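Local structure of virulence factor (Pectobacterium carotovorum, 2W3Y) at residues R69-A74 / P189-Y194; E231-N236 / K241-F246; V125-I130 / V136-V141; A157-T162 / T196-E201. The protein acts as a virulence factor in the infection of Drosophila, is S-palmitoylated and binds to lipid vesicles. All blocks are in the same frame, centred on the assembly; numbering follows the deposited sequence.

In the fold
Interactions 1 and 4 each join a helix to strand 185-198 of the mixed sheet, their centres about 25 Å apart. Interaction 2 joins two consecutive helices, and interaction 3 joins a helix to the strand and loop after it. A bound palmitic acid touches residues of three of them: Phe198 in interaction 4, Val129 in interaction 3 and Tyr194 in interaction 1. The side chain of Ile130 in interaction 3 is about 8 Å from the palmitic acid. Interaction 2 packs against interaction 1, with Val73 CG1 3.8 Å from Phe246 CE2. Interactions 2 and 4 lie on opposite sides of the chain's centre, about 41 Å apart between centres.

Interaction 1 of 4, residues R69-A74 / P189-Y194; sequences RFVAVA and PRFLIY
Phe191 carries this contact: its ring reaches from strand 185-198 to helix 57-81 and meets Phe70, Val71 and Ala74. The contact is apolar and buried. Phe191 CE1 lies 3.9 Å from Val71 CG2, and the two side chains run at a slant to each other. The CB of Phe70 sits 4.1 Å from Phe191 CD1, while the Phe70 ring itself leads away from the strand. One helical turn on, Ala74 CB touches the far end of the ring, 4.1 Å from Phe191 CZ.

The ring also meets the helix backbone. Val71 N lies in the ring plane at its edge, 3.8 Å from Phe191 CE1. Phe70 O is equally close to that carbon but approaches obliquely. This oxygen already accepts the helical bond from Ala74 N. The ring reaches the backbone because Phe191 CG stands opposite its own backbone N (chi1 172°), extending the side chain toward the helix.

Ring packing continues beyond the two segments. Phe106 meets the rings of both Phe70 and Phe191, and Ile102 and Ser98 of helix 91-105 also touch Phe191. The local axes run 9.6 Å apart at 29°, so helix and strand point roughly the same way. This is helix-on-sheet packing in the core of a mixed alpha and beta fold, with one aromatic side chain making the direct contacts between helix 57-81 and the strand.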
loop_
_atom_site.group_PDB
_atom_site.type_symbol
_atom_site.label_atom_id
_atom_site.label_comp_id
_atom_site.label_asym_id
_atom_site.label_seq_id
_atom_site.Cartn_x
_atom_site.Cartn_y
_atom_site.Cartn_z
ATOM N N ARG A 69 0.064 1.968 10.631
ATOM C CA ARG A 69 0.960 2.884 11.327
ATOM C C ARG A 69 2.309 3.021 10.619
ATOM O O ARG A 69 2.833 4.135 10.510
ATOM C CB ARG A 69 1.157 2.448 12.780
ATOM C CG ARG A 69 -0.106 2.636 13.638
ATOM C CD ARG A 69 0.135 2.185 15.072
ATOM N NE ARG A 69 0.814 3.245 15.819
ATOM C CZ ARG A 69 1.287 3.137 17.059
ATOM N NH1 ARG A 69 1.176 1.995 17.735
ATOM N NH2 ARG A 69 1.878 4.185 17.625
ATOM N N PHE A 70 2.853 1.898 10.147
ATOM C CA PHE A 70 4.080 1.887 9.332
ATOM C C PHE A 70 3.904 2.655 8.012
ATOM O O PHE A 70 4.784 3.429 7.609
ATOM C CB PHE A 70 4.560 0.455 9.071
ATOM C CG PHE A 70 5.527 -0.080 10.120
ATOM C CD1 PHE A 70 6.793 0.486 10.279
ATOM C CD2 PHE A 70 5.169 -1.168 10.924
ATOM C CE1 PHE A 70 7.688 -0.013 11.234
ATOM C CE2 PHE A 70 6.044 -1.681 11.887
ATOM C CZ PHE A 70 7.304 -1.107 12.049
ATOM N N VAL A 71 2.759 2.459 7.356
ATOM C CA VAL A 71 2.443 3.206 6.128
ATOM C C VAL A 71 2.402 4.719 6.378
ATOM O O VAL A 71 3.014 5.486 5.609
ATOM C CB VAL A 71 1.123 2.667 5.411
ATOM C CG1 VAL A 71 0.702 3.588 4.242
ATOM C CG2 VAL A 71 1.333 1.237 4.918
ATOM N N ALA A 72 1.721 5.147 7.452
ATOM C CA ALA A 72 1.649 6.574 7.819
ATOM C C ALA A 72 3.030 7.142 8.249
ATOM O O ALA A 72 3.361 8.281 7.907
ATOM C CB ALA A 72 0.598 6.820 8.930
ATOM N N VAL A 73 3.824 6.339 8.967
ATOM C CA VAL A 73 5.233 6.723 9.294
ATOM C C VAL A 73 6.066 6.974 8.024
ATOM O O VAL A 73 6.746 8.001 7.920
ATOM C CB VAL A 73 5.927 5.696 10.249
ATOM C CG1 VAL A 73 7.458 5.893 10.300
ATOM C CG2 VAL A 73 5.353 5.812 11.632
ATOM N N ALA A 74 5.992 6.065 7.051
ATOM C CA ALA A 74 6.740 6.235 5.806
ATOM C C ALA A 74 6.269 7.493 5.051
ATOM O O ALA A 74 7.079 8.320 4.605
ATOM C CB ALA A 74 6.639 4.996 4.937
ATOM N N PRO A 189 1.765 -10.857 7.056
ATOM C CA PRO A 189 1.562 -9.433 6.810
ATOM C C PRO A 189 2.684 -8.798 5.975
ATOM O O PRO A 189 3.863 -8.917 6.335
ATOM C CB PRO A 189 1.531 -8.835 8.214
ATOM C CG PRO A 189 2.385 -9.763 9.055
ATOM C CD PRO A 189 2.451 -11.107 8.344
ATOM N N ARG A 190 2.315 -8.128 4.881
ATOM C CA ARG A 190 3.310 -7.449 4.002
ATOM C C ARG A 190 3.095 -5.929 3.908
ATOM O O ARG A 190 1.941 -5.466 3.833
ATOM C CB ARG A 190 3.262 -8.033 2.586
ATOM C CG ARG A 190 3.681 -9.486 2.445
ATOM C CD ARG A 190 3.475 -9.984 0.989
ATOM N NE ARG A 190 2.087 -10.405 0.700
ATOM C CZ ARG A 190 1.528 -10.423 -0.518
ATOM N NH1 ARG A 190 2.232 -10.044 -1.583
ATOM N NH2 ARG A 190 0.258 -10.817 -0.681
ATOM N N PHE A 191 4.213 -5.185 3.900
ATOM C CA PHE A 191 4.290 -3.745 3.693
ATOM C C PHE A 191 4.812 -3.530 2.259
ATOM O O PHE A 191 5.881 -4.038 1.901
ATOM C CB PHE A 191 5.252 -3.145 4.735
ATOM C CG PHE A 191 5.591 -1.681 4.537
ATOM C CD1 PHE A 191 4.829 -0.680 5.126
ATOM C CD2 PHE A 191 6.727 -1.306 3.807
ATOM C CE1 PHE A 191 5.182 0.680 4.962
ATOM C CE2 PHE A 191 7.074 0.032 3.637
ATOM C CZ PHE A 191 6.307 1.025 4.209
ATOM N N LEU A 192 4.038 -2.817 1.443
ATOM C CA LEU A 192 4.346 -2.627 0.001
ATOM C C LEU A 192 4.176 -1.179 -0.477
ATOM O O LEU A 192 3.164 -0.554 -0.176
ATOM C CB LEU A 192 3.460 -3.552 -0.853
ATOM C CG LEU A 192 3.635 -5.064 -0.643
ATOM C CD1 LEU A 192 2.428 -5.881 -1.105
ATOM C CD2 LEU A 192 4.933 -5.577 -1.302
ATOM N N ILE A 193 5.177 -0.646 -1.199
ATOM C CA ILE A 193 5.039 0.649 -1.888
ATOM C C ILE A 193 5.301 0.439 -3.376
ATOM O O ILE A 193 6.379 -0.001 -3.756
ATOM C CB ILE A 193 5.981 1.786 -1.370
ATOM C CG1 ILE A 193 6.138 1.801 0.173
ATOM C CG2 ILE A 193 5.526 3.144 -1.959
ATOM C CD1 ILE A 193 4.971 2.449 0.966
ATOM N N TYR A 194 4.283 0.697 -4.192
ATOM C CA TYR A 194 4.367 0.501 -5.647
ATOM C C TYR A 194 4.204 1.852 -6.288
ATOM O O TYR A 194 3.460 2.697 -5.773
ATOM C CB TYR A 194 3.258 -0.425 -6.152
ATOM C CG TYR A 194 3.499 -1.908 -5.955
ATOM C CD1 TYR A 194 4.351 -2.396 -4.954
ATOM C CD2 TYR A 194 2.826 -2.828 -6.741
ATOM C CE1 TYR A 194 4.545 -3.759 -4.787
ATOM C CE2 TYR A 194 3.012 -4.185 -6.578
ATOM C CZ TYR A 194 3.870 -4.647 -5.604
ATOM O OH TYR A 194 4.033 -6.015 -5.476
#

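Interaction 2 of 4, residues E231-N236 / K241-F246; sequences EEYFSN and KKVDNF
Tyr233 reaches across from helix 230-235 to Val243 and Asp244 of helix 237-250. Its hydroxyl is the polar end of the contact. Tyr233 OH lies 3.0 Å from Asp244 OD1, within hydrogen-bonding distance. This bond is not settled, because the single hydroxyl proton has another acceptor within reach. OD1 sits at the edge of the ring, in its plane. The carboxylate is turned 78° against the ring, nearly perpendicular. The other oxygen, Asp244 OD2, is farther from Tyr233 OH, at 3.5 Å.

The apolar part lies just behind the hydroxyl. Val243 CG1 comes 3.7 Å from Tyr233 CE1, and Val243 CB is 4.0 Å from the same carbon. The valine approaches the ring obliquely. Tyr233 CG is trans to the backbone N (chi1 179°), which carries the ring out from its helix to the second one.

Lys240 belongs to the next shell. Its NZ hydrogen-bonds to Tyr233 OH, and its positive charge lies beside both the hydroxyl and the carboxylate. Leu66 of helix 57-81 touches Tyr233, and Phe105 of helix 91-105 touches Val243.

Asn236 lies in the turn between the helices and is the N-cap of helix 237-250. Its OD1 accepts a hydrogen bond from Phe239 N and also pairs with Thr238 OG1. Ser235 OG bonds back to Glu231 O at 3.1 Å. This is packing of two consecutive helices across a short connection with a side-chain N-cap, beside helix 57-81.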
loop_
_atom_site.group_PDB
_atom_site.type_symbol
_atom_site.label_atom_id
_atom_site.label_comp_id
_atom_site.label_asym_id
_atom_site.label_seq_id
_atom_site.Cartn_x
_atom_site.Cartn_y
_atom_site.Cartn_z
ATOM N N GLU A 231 5.763 -12.806 14.141
ATOM C CA GLU A 231 6.100 -13.896 15.069
ATOM C C GLU A 231 6.998 -13.409 16.204
ATOM O O GLU A 231 6.716 -13.684 17.376
ATOM C CB GLU A 231 6.787 -15.047 14.328
ATOM C CG GLU A 231 5.952 -15.708 13.216
ATOM C CD GLU A 231 5.964 -14.939 11.883
ATOM O OE1 GLU A 231 5.144 -15.299 11.008
ATOM O OE2 GLU A 231 6.770 -13.982 11.711
ATOM N N GLU A 232 8.050 -12.673 15.846
ATOM C CA GLU A 232 8.953 -12.046 16.801
ATOM C C GLU A 232 8.296 -10.926 17.603
ATOM O O GLU A 232 8.640 -10.728 18.765
ATOM C CB GLU A 232 10.201 -11.513 16.105
ATOM C CG GLU A 232 11.165 -12.602 15.678
ATOM C CD GLU A 232 12.098 -12.168 14.561
ATOM O OE1 GLU A 232 13.070 -11.431 14.851
ATOM O OE2 GLU A 232 11.860 -12.577 13.397
ATOM N N TYR A 233 7.361 -10.197 16.988
ATOM C CA TYR A 233 6.635 -9.135 17.688
ATOM C C TYR A 233 5.804 -9.698 18.859
ATOM O O TYR A 233 5.691 -9.064 19.910
ATOM C CB TYR A 233 5.754 -8.331 16.712
ATOM C CG TYR A 233 4.947 -7.228 17.364
ATOM C CD1 TYR A 233 5.477 -5.950 17.529
ATOM C CD2 TYR A 233 3.653 -7.472 17.828
ATOM C CE1 TYR A 233 4.724 -4.931 18.150
ATOM C CE2 TYR A 233 2.904 -6.484 18.440
ATOM C CZ TYR A 233 3.439 -5.212 18.596
ATOM O OH TYR A 233 2.675 -4.240 19.198
ATOM N N PHE A 234 5.232 -10.879 18.669
ATOM C CA PHE A 234 4.414 -11.503 19.702
ATOM C C PHE A 234 5.185 -12.452 20.634
ATOM O O PHE A 234 4.628 -12.928 21.624
ATOM C CB PHE A 234 3.219 -12.233 19.075
ATOM C CG PHE A 234 2.044 -11.346 18.791
ATOM C CD1 PHE A 234 1.117 -11.052 19.793
ATOM C CD2 PHE A 234 1.849 -10.810 17.520
ATOM C CE1 PHE A 234 0.013 -10.236 19.532
ATOM C CE2 PHE A 234 0.751 -9.988 17.245
ATOM C CZ PHE A 234 -0.168 -9.699 18.250
ATOM N N SER A 235 6.453 -12.721 20.331
ATOM C CA SER A 235 7.253 -13.636 21.154
ATOM C C SER A 235 8.442 -12.964 21.838
ATOM O O SER A 235 8.918 -13.434 22.876
ATOM C CB SER A 235 7.718 -14.850 20.343
ATOM O OG SER A 235 8.785 -14.519 19.470
ATOM N N ASN A 236 8.909 -11.864 21.261
ATOM C CA ASN A 236 10.122 -11.197 21.714
ATOM C C ASN A 236 9.785 -9.807 22.243
ATOM O O ASN A 236 9.586 -8.865 21.464
ATOM C CB ASN A 236 11.116 -11.135 20.548
ATOM C CG ASN A 236 12.485 -10.616 20.943
ATOM O OD1 ASN A 236 12.631 -9.803 21.848
ATOM N ND2 ASN A 236 13.497 -11.067 20.227
ATOM N N LYS A 241 9.053 -3.885 21.866
ATOM C CA LYS A 241 9.334 -2.557 22.415
ATOM C C LYS A 241 9.987 -1.584 21.440
ATOM O O LYS A 241 9.614 -0.409 21.412
ATOM C CB LYS A 241 10.166 -2.638 23.703
ATOM C CG LYS A 241 9.337 -2.958 24.932
ATOM C CD LYS A 241 10.074 -2.591 26.222
ATOM C CE LYS A 241 11.158 -3.601 26.585
ATOM N NZ LYS A 241 11.547 -3.453 28.026
ATOM N N LYS A 242 10.956 -2.046 20.650
ATOM C CA LYS A 242 11.563 -1.133 19.673
ATOM C C LYS A 242 10.575 -0.741 18.566
ATOM O O LYS A 242 10.572 0.406 18.133
ATOM C CB LYS A 242 12.922 -1.617 19.125
ATOM C CG LYS A 242 12.902 -2.814 18.186
ATOM C CD LYS A 242 14.235 -2.915 17.404
ATOM C CE LYS A 242 14.106 -2.351 15.983
ATOM N NZ LYS A 242 15.321 -1.672 15.458
ATOM N N VAL A 243 9.741 -1.693 18.142
ATOM C CA VAL A 243 8.646 -1.440 17.203
ATOM C C VAL A 243 7.718 -0.361 17.766
ATOM O O VAL A 243 7.566 0.694 17.154
ATOM C CB VAL A 243 7.854 -2.745 16.864
ATOM C CG1 VAL A 243 6.570 -2.446 16.067
ATOM C CG2 VAL A 243 8.749 -3.742 16.088
ATOM N N ASP A 244 7.145 -0.618 18.950
ATOM C CA ASP A 244 6.173 0.285 19.585
ATOM C C ASP A 244 6.709 1.687 19.852
ATOM O O ASP A 244 6.002 2.666 19.599
ATOM C CB ASP A 244 5.617 -0.323 20.878
ATOM C CG ASP A 244 4.651 -1.473 20.616
ATOM O OD1 ASP A 244 4.164 -1.607 19.463
ATOM O OD2 ASP A 244 4.390 -2.251 21.565
ATOM N N ASN A 245 7.954 1.774 20.334
ATOM C CA ASN A 245 8.592 3.059 20.611
ATOM C C ASN A 245 8.840 3.865 19.338
ATOM O O ASN A 245 8.603 5.071 19.297
ATOM C CB ASN A 245 9.922 2.881 21.371
ATOM C CG ASN A 245 9.731 2.483 22.847
ATOM O OD1 ASN A 245 8.708 2.781 23.469
ATOM N ND2 ASN A 245 10.735 1.809 23.405
ATOM N N PHE A 246 9.336 3.190 18.310
ATOM C CA PHE A 246 9.597 3.825 17.017
ATOM C C PHE A 246 8.292 4.359 16.412
ATOM O O PHE A 246 8.216 5.519 15.995
ATOM C CB PHE A 246 10.261 2.819 16.077
ATOM C CG PHE A 246 10.454 3.330 14.677
ATOM C CD1 PHE A 246 11.600 4.043 14.335
ATOM C CD2 PHE A 246 9.495 3.078 13.693
ATOM C CE1 PHE A 246 11.793 4.527 13.046
ATOM C CE2 PHE A 246 9.677 3.558 12.396
ATOM C CZ PHE A 246 10.825 4.292 12.079
#

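Interaction 3 of 4, residues V125-I130 / V136-V141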
loop_
_atom_site.group_PDB
_atom_site.type_symbol
_atom_site.label_atom_id
_atom_site.label_comp_id
_atom_site.label_asym_id
_atom_site.label_seq_id
_atom_site.Cartn_x
_atom_site.Cartn_y
_atom_site.Cartn_z
ATOM N N VAL A 125 -11.267 -4.142 -14.436
ATOM C CA VAL A 125 -10.046 -3.406 -14.050
ATOM C C VAL A 125 -9.756 -3.474 -12.542
ATOM O O VAL A 125 -8.614 -3.700 -12.140
ATOM C CB VAL A 125 -10.091 -1.911 -14.479
ATOM C CG1 VAL A 125 -8.954 -1.121 -13.831
ATOM C CG2 VAL A 125 -10.024 -1.777 -15.985
ATOM N N ALA A 126 -10.787 -3.289 -11.721
ATOM C CA ALA A 126 -10.617 -3.349 -10.268
ATOM C C ALA A 126 -10.068 -4.698 -9.810
ATOM O O ALA A 126 -9.172 -4.753 -8.957
ATOM C CB ALA A 126 -11.944 -3.012 -9.539
ATOM N N LYS A 127 -10.612 -5.784 -10.365
ATOM C CA LYS A 127 -10.081 -7.138 -10.107
ATOM C C LYS A 127 -8.613 -7.314 -10.552
ATOM O O LYS A 127 -7.810 -7.931 -9.841
ATOM C CB LYS A 127 -10.955 -8.197 -10.785
ATOM C CG LYS A 127 -10.663 -9.629 -10.334
ATOM C CD LYS A 127 -11.736 -10.573 -10.826
ATOM C CE LYS A 127 -11.950 -11.725 -9.855
ATOM N NZ LYS A 127 -13.193 -12.483 -10.172
ATOM N N SER A 128 -8.272 -6.783 -11.729
ATOM C CA SER A 128 -6.888 -6.800 -12.195
ATOM C C SER A 128 -5.947 -6.100 -11.222
ATOM O O SER A 128 -4.850 -6.592 -10.993
ATOM C CB SER A 128 -6.747 -6.189 -13.596
ATOM O OG SER A 128 -7.639 -6.825 -14.506
ATOM N N VAL A 129 -6.376 -4.966 -10.663
ATOM C CA VAL A 129 -5.572 -4.228 -9.666
ATOM C C VAL A 129 -5.327 -5.054 -8.394
ATOM O O VAL A 129 -4.189 -5.174 -7.958
ATOM C CB VAL A 129 -6.172 -2.825 -9.320
ATOM C CG1 VAL A 129 -5.412 -2.155 -8.177
ATOM C CG2 VAL A 129 -6.168 -1.909 -10.553
ATOM N N ILE A 130 -6.388 -5.611 -7.803
ATOM C CA ILE A 130 -6.240 -6.411 -6.574
ATOM C C ILE A 130 -5.334 -7.623 -6.826
ATOM O O ILE A 130 -4.429 -7.920 -6.029
ATOM C CB ILE A 130 -7.629 -6.871 -5.968
ATOM C CG1 ILE A 130 -8.503 -5.680 -5.565
ATOM C CG2 ILE A 130 -7.444 -7.818 -4.766
ATOM C CD1 ILE A 130 -7.940 -4.773 -4.432
ATOM N N VAL A 136 -2.656 -12.764 -6.238
ATOM C CA VAL A 136 -3.787 -13.571 -5.810
ATOM C C VAL A 136 -4.765 -13.830 -6.948
ATOM O O VAL A 136 -4.806 -13.092 -7.945
ATOM C CB VAL A 136 -4.569 -12.953 -4.574
ATOM C CG1 VAL A 136 -3.668 -12.813 -3.344
ATOM C CG2 VAL A 136 -5.236 -11.614 -4.908
ATOM N N ILE A 137 -5.526 -14.912 -6.796
ATOM C CA ILE A 137 -6.751 -15.125 -7.565
ATOM C C ILE A 137 -7.908 -14.709 -6.647
ATOM O O ILE A 137 -8.168 -15.349 -5.624
ATOM C CB ILE A 137 -6.884 -16.586 -8.031
ATOM C CG1 ILE A 137 -5.665 -16.963 -8.890
ATOM C CG2 ILE A 137 -8.194 -16.805 -8.819
ATOM C CD1 ILE A 137 -5.404 -18.425 -9.003
ATOM N N ALA A 138 -8.561 -13.605 -7.003
ATOM C CA ALA A 138 -9.636 -13.033 -6.203
ATOM C C ALA A 138 -10.974 -13.635 -6.596
ATOM O O ALA A 138 -11.100 -14.229 -7.655
ATOM C CB ALA A 138 -9.674 -11.514 -6.376
ATOM N N GLY A 139 -11.961 -13.475 -5.721
ATOM C CA GLY A 139 -13.343 -13.803 -6.046
ATOM C C GLY A 139 -14.126 -12.507 -6.175
ATOM O O GLY A 139 -13.862 -11.697 -7.065
ATOM N N ASN A 140 -15.071 -12.317 -5.262
ATOM C CA ASN A 140 -15.892 -11.121 -5.204
ATOM C C ASN A 140 -15.080 -9.910 -4.742
ATOM O O ASN A 140 -14.597 -9.870 -3.608
ATOM C CB ASN A 140 -17.081 -11.341 -4.252
ATOM C CG ASN A 140 -18.125 -10.247 -4.360
ATOM O OD1 ASN A 140 -17.806 -9.049 -4.379
ATOM N ND2 ASN A 140 -19.394 -10.649 -4.434
ATOM N N VAL A 141 -14.946 -8.923 -5.626
ATOM C CA VAL A 141 -14.276 -7.674 -5.284
ATOM C C VAL A 141 -15.170 -6.464 -5.566
ATOM O O VAL A 141 -14.685 -5.358 -5.790
ATOM C CB VAL A 141 -12.881 -7.558 -5.986
ATOM C CG1 VAL A 141 -11.985 -8.737 -5.572
ATOM C CG2 VAL A 141 -13.017 -7.483 -7.517
#
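A helix followed by a short strand and a loop folds back on itself here: Lys127 and Ile130 of helix 125-134 meet Val136, Ala138, Gly139 and Val141. The loop leads on to helix 142-159, with Val141 at its N-cap position. Strand 136-137 pairs antiparallel with strand 270-271 to make a small two-stranded sheet.

Lys127 runs along the loop. Its CG lies trans to the backbone N (chi1 -168°), and a bend at chi3 (-148°) turns the chain end to the loop carbonyls. Lys127 NZ makes a weak hydrogen bond to Gly139 O at 3.3 Å. Just before it, Lys127 CE rests 3.4 Å from Ala138 O and 4.2 Å from Ala138 CB. At the root of the same side chain, Lys127 CB touches Val141 CG2 at 3.9 Å. The lysine is therefore lined by the loop along much of its length.

Nearer the start of strand 136-137 the contact is looser. Val136 CG2 approaches the backbone oxygen Ile130 O at 3.9 Å and the methyl Ile130 CG2 at 4.4 Å. Phe49 of strand 40-49 touches both Ile130 and Val136, and Phe266 of strand 262-266 touches Ile130 and Val141. These aromatic residues join the turn to the main sheet.

The chemistry changes along the lysine. CB packs on Val141, while the chain end, CE as well as NZ, lies against the carbonyl oxygens of Ala138 and Gly139. With a single weak bond across the contact, apolar packing probably contributes more to holding the loop on the helix than polar pairing does.

Interaction 4 of 4, residues A157-T162 / T196-E201; sequences AEMNKT and THFKQE
Met159 lies over one face of the Phe198 ring, a Met-aromatic contact between the end of helix 142-159 and the end of strand 185-198. The methyl and the sulfur both sit above the ring. Met159 CE is 3.7 Å from the ring centroid, 27° off the normal, which makes a CH-pi contact. Met159 SD is higher, 4.3 Å from the centroid and 20° off the normal. The methyl is displaced toward the rim, and its closest carbon is Phe198 CD2, 3.3 Å from Met159 CE, a close approach.

The torsions explain the approach. Met159 CG lies between its backbone N and carbonyl carbon (chi1 73°). The chain then runs extended to the sulfur and bends at the last torsion, which lays CE on the ring. The rings of Tyr168 and Phe219 also meet Phe198, and the bound palmitic acid touches it. Phe198 thus forms part of the lipid's surroundings, and Met159 covers one of its faces.

A polar layer lies beside this packing. The side chains of Asn160 and Gln200 cross at about a right angle. Gln200 OE1 accepts a hydrogen bond from Lys203, which also bonds to Met159 O. A water joins the two segments. It lies within hydrogen-bonding distance of Asn160 O and Thr162 O, though these compete with other acceptors for its protons. From the opposite segment, Gln200 NE2 donates to that water oxygen at 3.2 Å.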
loop_
_atom_site.group_PDB
_atom_site.type_symbol
_atom_site.label_atom_id
_atom_site.label_comp_id
_atom_site.label_asym_id
_atom_site.label_seq_id
_atom_site.Cartn_x
_atom_site.Cartn_y
_atom_site.Cartn_z
ATOM N N ALA A 157 -10.254 13.943 -12.908
ATOM C CA ALA A 157 -10.256 15.396 -12.801
ATOM C C ALA A 157 -8.850 15.981 -12.593
ATOM O O ALA A 157 -8.468 16.948 -13.270
ATOM C CB ALA A 157 -11.199 15.850 -11.681
ATOM N N GLU A 158 -8.072 15.407 -11.675
ATOM C CA GLU A 158 -6.714 15.920 -11.430
ATOM C C GLU A 158 -5.757 15.681 -12.593
ATOM O O GLU A 158 -5.088 16.615 -13.022
ATOM C CB GLU A 158 -6.101 15.376 -10.130
ATOM C CG GLU A 158 -6.838 15.756 -8.845
ATOM C CD GLU A 158 -6.692 17.217 -8.449
ATOM O OE1 GLU A 158 -6.065 18.006 -9.192
ATOM O OE2 GLU A 158 -7.211 17.586 -7.366
ATOM N N MET A 159 -5.692 14.445 -13.089
ATOM C CA MET A 159 -4.755 14.066 -14.160
ATOM C C MET A 159 -4.983 14.763 -15.499
ATOM O O MET A 159 -4.042 14.977 -16.257
ATOM C CB MET A 159 -4.651 12.534 -14.330
ATOM C CG MET A 159 -5.821 11.776 -14.980
ATOM S SD MET A 159 -5.522 9.949 -14.988
ATOM C CE MET A 159 -4.523 9.784 -13.499
ATOM N N ASN A 160 -6.225 15.133 -15.770
ATOM C CA ASN A 160 -6.577 15.773 -17.040
ATOM C C ASN A 160 -6.374 17.296 -17.066
ATOM O O ASN A 160 -6.688 17.962 -18.054
ATOM C CB ASN A 160 -8.002 15.400 -17.444
ATOM C CG ASN A 160 -8.105 13.975 -17.974
ATOM O OD1 ASN A 160 -8.928 13.187 -17.505
ATOM N ND2 ASN A 160 -7.271 13.639 -18.964
ATOM N N LYS A 161 -5.841 17.835 -15.977
ATOM C CA LYS A 161 -5.587 19.267 -15.860
ATOM C C LYS A 161 -4.507 19.723 -16.823
ATOM O O LYS A 161 -4.616 20.819 -17.381
ATOM C CB LYS A 161 -5.231 19.644 -14.421
ATOM C CG LYS A 161 -6.446 19.670 -13.495
ATOM C CD LYS A 161 -6.093 20.066 -12.067
ATOM C CE LYS A 161 -7.365 20.256 -11.242
ATOM N NZ LYS A 161 -7.121 20.325 -9.776
ATOM N N THR A 162 -3.479 18.886 -17.021
ATOM C CA THR A 162 -2.429 19.152 -18.020
ATOM C C THR A 162 -2.083 17.914 -18.856
ATOM O O THR A 162 -2.619 16.814 -18.634
ATOM C CB THR A 162 -1.108 19.695 -17.387
ATOM O OG1 THR A 162 -0.428 18.639 -16.703
ATOM C CG2 THR A 162 -1.362 20.846 -16.405
ATOM N N THR A 196 3.841 3.985 -10.159
ATOM C CA THR A 196 3.718 4.084 -11.623
ATOM C C THR A 196 3.298 5.515 -11.996
ATOM O O THR A 196 3.447 6.445 -11.188
ATOM C CB THR A 196 2.794 2.936 -12.218
ATOM O OG1 THR A 196 2.961 2.808 -13.648
ATOM C CG2 THR A 196 1.295 3.122 -11.854
ATOM N N HIS A 197 2.828 5.702 -13.224
ATOM C CA HIS A 197 2.296 6.978 -13.674
ATOM C C HIS A 197 1.304 6.693 -14.802
ATOM O O HIS A 197 1.312 5.589 -15.364
ATOM C CB HIS A 197 3.413 7.930 -14.163
ATOM C CG HIS A 197 4.254 7.351 -15.262
ATOM N ND1 HIS A 197 4.018 7.608 -16.595
ATOM C CD2 HIS A 197 5.289 6.481 -15.227
ATOM C CE1 HIS A 197 4.894 6.952 -17.332
ATOM N NE2 HIS A 197 5.676 6.260 -16.525
ATOM N N PHE A 198 0.457 7.678 -15.106
ATOM C CA PHE A 198 -0.417 7.626 -16.268
ATOM C C PHE A 198 0.151 8.589 -17.302
ATOM O O PHE A 198 0.276 9.775 -17.030
ATOM C CB PHE A 198 -1.841 8.098 -15.937
ATOM C CG PHE A 198 -2.633 7.166 -15.070
ATOM C CD1 PHE A 198 -3.592 6.312 -15.636
ATOM C CD2 PHE A 198 -2.474 7.175 -13.679
ATOM C CE1 PHE A 198 -4.365 5.453 -14.839
ATOM C CE2 PHE A 198 -3.254 6.323 -12.860
ATOM C CZ PHE A 198 -4.193 5.452 -13.447
ATOM N N LYS A 199 0.472 8.071 -18.480
ATOM C CA LYS A 199 0.791 8.886 -19.657
ATOM C C LYS A 199 -0.510 9.476 -20.229
ATOM O O LYS A 199 -1.598 8.962 -19.965
ATOM C CB LYS A 199 1.470 8.015 -20.733
ATOM C CG LYS A 199 2.758 7.325 -20.304
ATOM C CD LYS A 199 3.527 6.807 -21.533
ATOM C CE LYS A 199 4.262 5.521 -21.250
ATOM N NZ LYS A 199 5.187 5.625 -20.094
ATOM N N GLN A 200 -0.405 10.548 -21.017
ATOM C CA GLN A 200 -1.611 11.203 -21.549
ATOM C C GLN A 200 -2.636 10.217 -22.135
ATOM O O GLN A 200 -3.816 10.289 -21.813
ATOM C CB GLN A 200 -1.259 12.279 -22.598
ATOM C CG GLN A 200 -2.488 13.066 -23.084
ATOM C CD GLN A 200 -3.224 13.748 -21.941
ATOM O OE1 GLN A 200 -2.603 14.367 -21.081
ATOM N NE2 GLN A 200 -4.547 13.629 -21.921
ATOM N N GLU A 201 -2.163 9.279 -22.961
ATOM C CA GLU A 201 -3.035 8.333 -23.678
ATOM C C GLU A 201 -3.673 7.282 -22.751
ATOM O O GLU A 201 -4.621 6.598 -23.131
ATOM C CB GLU A 201 -2.275 7.678 -24.839
ATOM C CG GLU A 201 -1.093 6.781 -24.406
ATOM C CD GLU A 201 -0.460 5.999 -25.554
ATOM O OE1 GLU A 201 0.216 6.619 -26.420
ATOM O OE2 GLU A 201 -0.619 4.748 -25.578
HETATM O O HOH W 1 -5.366 16.204 -20.144
#